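Local structure of 3-chlorocatechol 1,2-dioxygenase (Rhodococcus opacus, 2BOY) at residues D96-D101 and D142-G147; W125-D128 and E132-F135. The protein probably catalyses the iron(III)-dependent intradiol cleavage of 3-chlorocatechol and related catechols between their two hydroxylated carbons. One frame throughout, in Å; residues are numbered along the deposited sequence. Where two conformers were deposited one is given.

Both contacts are mainly buried, but interaction 2 lies deeper, its centre about 11 Å from the centre of the chain against about 17 Å for interaction 1. Along the chain, 125-128 and 132-135 are nested inside the loop that interaction 1 closes, both belonging to the connection between strands 121-125 and 146-150. Interaction 1 rests on apolar and ring-edge contact between a glutamate and a turn, whereas interaction 2 combines direct hydrogen bonds, water bridges and a tyrosine bound to iron. The two adjoin at Ser134, whose OG probably hydrogen-bonds to both Leu144 O and Arg146 NE, tying the iron-ligand loop to the turn leading into strand 146-150.

Interaction 1: D96-D101 and D142-G147; sequences DDESGD and DYLFRG
Glu98 and Phe145 reach for each other from opposite directions. The carboxylate oxygen Glu98 OE2 comes to the edge of the phenyl ring, in its plane, and lies 3.5 Å from Phe145 CE1. That puts the acid oxygen against the weakly positive C-H rim, with the carboxylate turned 77° from the ring. Just behind, Glu98 CG packs 3.8 Å from Phe145 CZ, an aliphatic contact beside the polar one. The glutamate chain starts with CG anti to the backbone N (chi1 -163°) and bends at chi2 (71°), which brings its other oxygen, Glu98 OE1, up to the two methyls of Leu144, 3.9 Å from Leu144 CD2. Leu144 and Phe145 are the central pair of a type II beta turn, closed by Arg146 N to Tyr143 O at 3.2 Å, that leads into strand 146-150 of the intradiol dioxygenase beta domain. Glu98 stands in the loop running into strand 102-110, and Ile162 of strand 156-162 touches both Glu98 and Phe145. The main polar partner of OE2 is Arg95, through a salt bridge. With an alanine here, Arg95 would probably lose its charge mate and a gap would open along the CE1-CZ edge of Phe145.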
# COMPACT_ATOMS: atom_id res chain seq x y z
N ASP A 96 10.56 24.57 31.50
CA ASP A 96 10.33 25.23 32.80
C ASP A 96 8.88 25.69 33.01
O ASP A 96 8.47 25.91 34.16
CB ASP A 96 11.29 26.40 33.12
CG ASP A 96 11.49 27.39 31.98
OD1 ASP A 96 10.62 27.54 31.10
OD2 ASP A 96 12.51 28.10 31.93
N ASP A 97 8.11 25.80 31.95
CA ASP A 97 6.71 26.21 32.10
C ASP A 97 5.75 25.17 31.52
O ASP A 97 4.67 25.50 31.03
CB ASP A 97 6.48 27.60 31.46
CG ASP A 97 6.76 27.62 29.97
OD1 ASP A 97 7.21 26.58 29.38
OD2 ASP A 97 6.58 28.67 29.30
N GLU A 98 6.17 23.91 31.56
CA GLU A 98 5.39 22.84 30.94
C GLU A 98 3.98 22.80 31.48
O GLU A 98 3.79 22.77 32.69
CB GLU A 98 6.10 21.49 31.17
CG GLU A 98 5.62 20.38 30.26
CD GLU A 98 6.08 20.58 28.84
OE1 GLU A 98 7.29 20.82 28.63
OE2 GLU A 98 5.21 20.48 27.93
N SER A 99 2.97 22.84 30.61
CA SER A 99 1.60 22.75 31.12
C SER A 99 1.11 21.30 31.26
O SER A 99 1.75 20.39 30.73
CB SER A 99 0.62 23.55 30.28
OG SER A 99 0.56 23.04 28.98
N GLY A 100 -0.01 21.14 31.97
CA GLY A 100 -0.64 19.85 32.20
C GLY A 100 -0.66 19.43 33.66
O GLY A 100 -0.04 20.07 34.50
N ASP A 101 -1.41 18.39 33.97
CA ASP A 101 -1.54 17.86 35.31
C ASP A 101 -0.32 17.00 35.63
O ASP A 101 0.06 16.17 34.80
CB ASP A 101 -2.81 17.00 35.39
CG ASP A 101 -4.10 17.78 35.07
OD1 ASP A 101 -4.19 18.95 35.48
OD2 ASP A 101 -5.04 17.31 34.41
N ASP A 142 14.49 18.81 21.65
CA ASP A 142 14.88 17.40 21.46
C ASP A 142 14.79 16.62 22.76
O ASP A 142 15.31 17.07 23.80
CB ASP A 142 16.32 17.30 20.97
CG ASP A 142 16.52 17.81 19.53
OD1 ASP A 142 15.53 18.02 18.78
OD2 ASP A 142 17.67 17.95 19.08
N TYR A 143 14.17 15.45 22.70
CA TYR A 143 13.95 14.56 23.84
C TYR A 143 13.00 15.10 24.90
O TYR A 143 12.96 14.58 26.01
CB TYR A 143 15.26 14.06 24.49
CG TYR A 143 16.10 13.17 23.55
CD1 TYR A 143 15.62 11.94 23.11
CD2 TYR A 143 17.38 13.57 23.12
CE1 TYR A 143 16.37 11.12 22.26
CE2 TYR A 143 18.17 12.74 22.27
CZ TYR A 143 17.64 11.55 21.84
OH TYR A 143 18.40 10.73 21.01
N LEU A 144 12.19 16.10 24.56
CA LEU A 144 11.13 16.46 25.52
C LEU A 144 10.31 15.17 25.72
O LEU A 144 9.97 14.52 24.71
CB LEU A 144 10.21 17.51 24.95
CG LEU A 144 9.37 18.24 26.00
CD1 LEU A 144 10.34 19.22 26.75
CD2 LEU A 144 8.24 18.94 25.32
N PHE A 145 9.98 14.83 26.96
CA PHE A 145 9.08 13.70 27.27
C PHE A 145 9.59 12.37 26.70
O PHE A 145 8.81 11.51 26.33
CB PHE A 145 7.64 13.96 26.81
CG PHE A 145 6.90 14.90 27.72
CD1 PHE A 145 6.53 16.18 27.28
CD2 PHE A 145 6.69 14.55 29.05
CE1 PHE A 145 5.89 17.06 28.16
CE2 PHE A 145 6.03 15.41 29.94
CZ PHE A 145 5.64 16.67 29.48
N ARG A 146 10.91 12.21 26.73
CA ARG A 146 11.58 10.94 26.40
C ARG A 146 12.69 10.72 27.41
O ARG A 146 13.54 11.62 27.62
CB ARG A 146 12.19 11.06 24.99
CG ARG A 146 11.16 11.27 23.87
CD ARG A 146 11.74 11.43 22.46
NE ARG A 146 10.72 11.66 21.44
CZ ARG A 146 10.02 10.71 20.80
NH1 ARG A 146 10.20 9.40 21.08
NH2 ARG A 146 9.14 11.08 19.87
N GLY A 147 12.73 9.54 28.04
CA GLY A 147 13.76 9.29 29.04
C GLY A 147 14.00 7.82 29.32
O GLY A 147 13.10 6.98 29.10

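Interaction 2: W125-D128 and E132-F135. With FE (Fe (III) ion), chain I; BHO (benzhydroxamic acid), chain J.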
# COMPACT_ATOMS: atom_id res chain seq x y z
N TRP A 125 8.43 7.09 26.35
CA TRP A 125 8.15 8.30 25.58
C TRP A 125 6.67 8.54 25.57
O TRP A 125 5.87 7.60 25.68
CB TRP A 125 8.75 8.26 24.14
CG TRP A 125 8.19 7.23 23.17
CD1 TRP A 125 7.42 7.49 22.08
CD2 TRP A 125 8.44 5.80 23.16
NE1 TRP A 125 7.15 6.33 21.39
CE2 TRP A 125 7.73 5.27 22.04
CE3 TRP A 125 9.15 4.92 24.00
CZ2 TRP A 125 7.70 3.88 21.73
CZ3 TRP A 125 9.13 3.54 23.71
CH2 TRP A 125 8.40 3.03 22.58
N GLN A 126 6.29 9.81 25.43
CA GLN A 126 4.90 10.18 25.51
C GLN A 126 4.80 11.52 24.82
O GLN A 126 5.80 12.22 24.63
CB GLN A 126 4.44 10.31 26.98
CG GLN A 126 5.14 11.51 27.73
CD GLN A 126 4.54 11.78 29.08
OE1 GLN A 126 4.97 11.22 30.08
NE2 GLN A 126 3.54 12.67 29.12
N ALA A 127 3.56 11.89 24.50
CA ALA A 127 3.24 13.20 23.98
C ALA A 127 3.10 14.19 25.12
O ALA A 127 2.94 13.81 26.27
CB ALA A 127 1.92 13.13 23.19
N ASP A 128 3.14 15.49 24.78
CA ASP A 128 2.98 16.51 25.80
C ASP A 128 1.49 16.78 26.02
O ASP A 128 0.63 16.07 25.47
CB ASP A 128 3.77 17.80 25.42
CG ASP A 128 3.13 18.58 24.27
OD1 ASP A 128 2.08 18.20 23.71
OD2 ASP A 128 3.66 19.61 23.83
N GLU A 132 1.62 16.53 21.37
CA GLU A 132 2.74 16.58 20.43
C GLU A 132 3.93 15.78 20.95
O GLU A 132 4.22 15.81 22.14
CB GLU A 132 3.24 18.02 20.25
CG GLU A 132 2.19 19.02 19.70
CD GLU A 132 1.75 18.66 18.29
OE1 GLU A 132 2.62 18.44 17.44
OE2 GLU A 132 0.52 18.58 18.03
N TYR A 133 4.65 15.13 20.05
CA TYR A 133 5.88 14.44 20.40
C TYR A 133 7.13 15.21 19.99
O TYR A 133 7.15 15.80 18.92
CB TYR A 133 5.93 13.12 19.65
CG TYR A 133 5.05 12.02 20.24
CD1 TYR A 133 3.74 11.83 19.79
CD2 TYR A 133 5.54 11.17 21.25
CE1 TYR A 133 2.94 10.79 20.31
CE2 TYR A 133 4.72 10.10 21.76
CZ TYR A 133 3.46 9.93 21.27
OH TYR A 133 2.67 8.94 21.78
N SER A 134 8.17 15.16 20.81
CA SER A 134 9.46 15.67 20.40
C SER A 134 10.00 14.89 19.18
O SER A 134 9.59 13.72 18.92
CB SER A 134 10.48 15.72 21.58
OG SER A 134 10.84 14.43 22.05
N PHE A 135 10.84 15.58 18.40
CA PHE A 135 11.35 15.16 17.06
C PHE A 135 10.30 15.13 15.98
O PHE A 135 10.46 15.76 14.91
CB PHE A 135 12.13 13.80 17.07
CG PHE A 135 13.30 13.78 18.00
CD1 PHE A 135 14.53 14.26 17.59
CD2 PHE A 135 13.17 13.27 19.31
CE1 PHE A 135 15.64 14.28 18.46
CE2 PHE A 135 14.26 13.26 20.16
CZ PHE A 135 15.51 13.78 19.75
FE FE I . 1.95 7.36 20.96
C1 BHO J . 1.02 5.83 17.51
C2 BHO J . 0.59 4.50 17.03
C3 BHO J . 0.12 4.38 15.72
C4 BHO J . 0.05 5.52 14.91
C5 BHO J . 0.45 6.76 15.37
C6 BHO J . 0.93 6.94 16.67
C BHO J . 1.53 5.96 18.91
O1 BHO J . 1.11 5.18 19.70
N BHO J . 2.35 6.89 19.36
O2 BHO J . 3.42 7.21 18.81
O HOH W 1 7.85 13.34 23.18
O HOH W 2 1.62 9.73 24.22
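Tyr133 packs back against 125-128 although its CB points away from that segment: with CG anti to the carbonyl carbon (chi1 -78°), the ring turns in beneath Ala127. Along the CD1-CE1 side, the Ala127 methyl lies over one face, offset toward the rim, in a CH-pi contact, Ala127 CB 4.0 Å from the centroid of the Tyr133 ring. Along the other side, Tyr133 CD2 lies 3.5 Å from Gln126 O. Tyr133 CE2 comes within 3.8 Å of Trp125 CD1, the indole and phenol rings meeting obliquely. This loop follows strand 121-125 and brings the tyrosine ligand to the ferric site of the intradiol dioxygenases. Beyond CZ, Tyr133 OH binds the iron at 1.9 Å; His191 and His193 are further ligands, and the bound benzhydroxamic acid is modelled against the iron through its N, at a doubtfully short distance. The same OH accepts a hydrogen bond from a water that in turn takes one from Ala127 N. One residue before Tyr133, Asp128 N donates to Glu132 O (2.9 Å), while Glu132 N reaches Asp128 OD1 (2.9 Å) from above the carboxylate plane. Ala130 N also bonds to Asp128 OD1, an Asx turn, so two backbone N-H groups grip this oxygen.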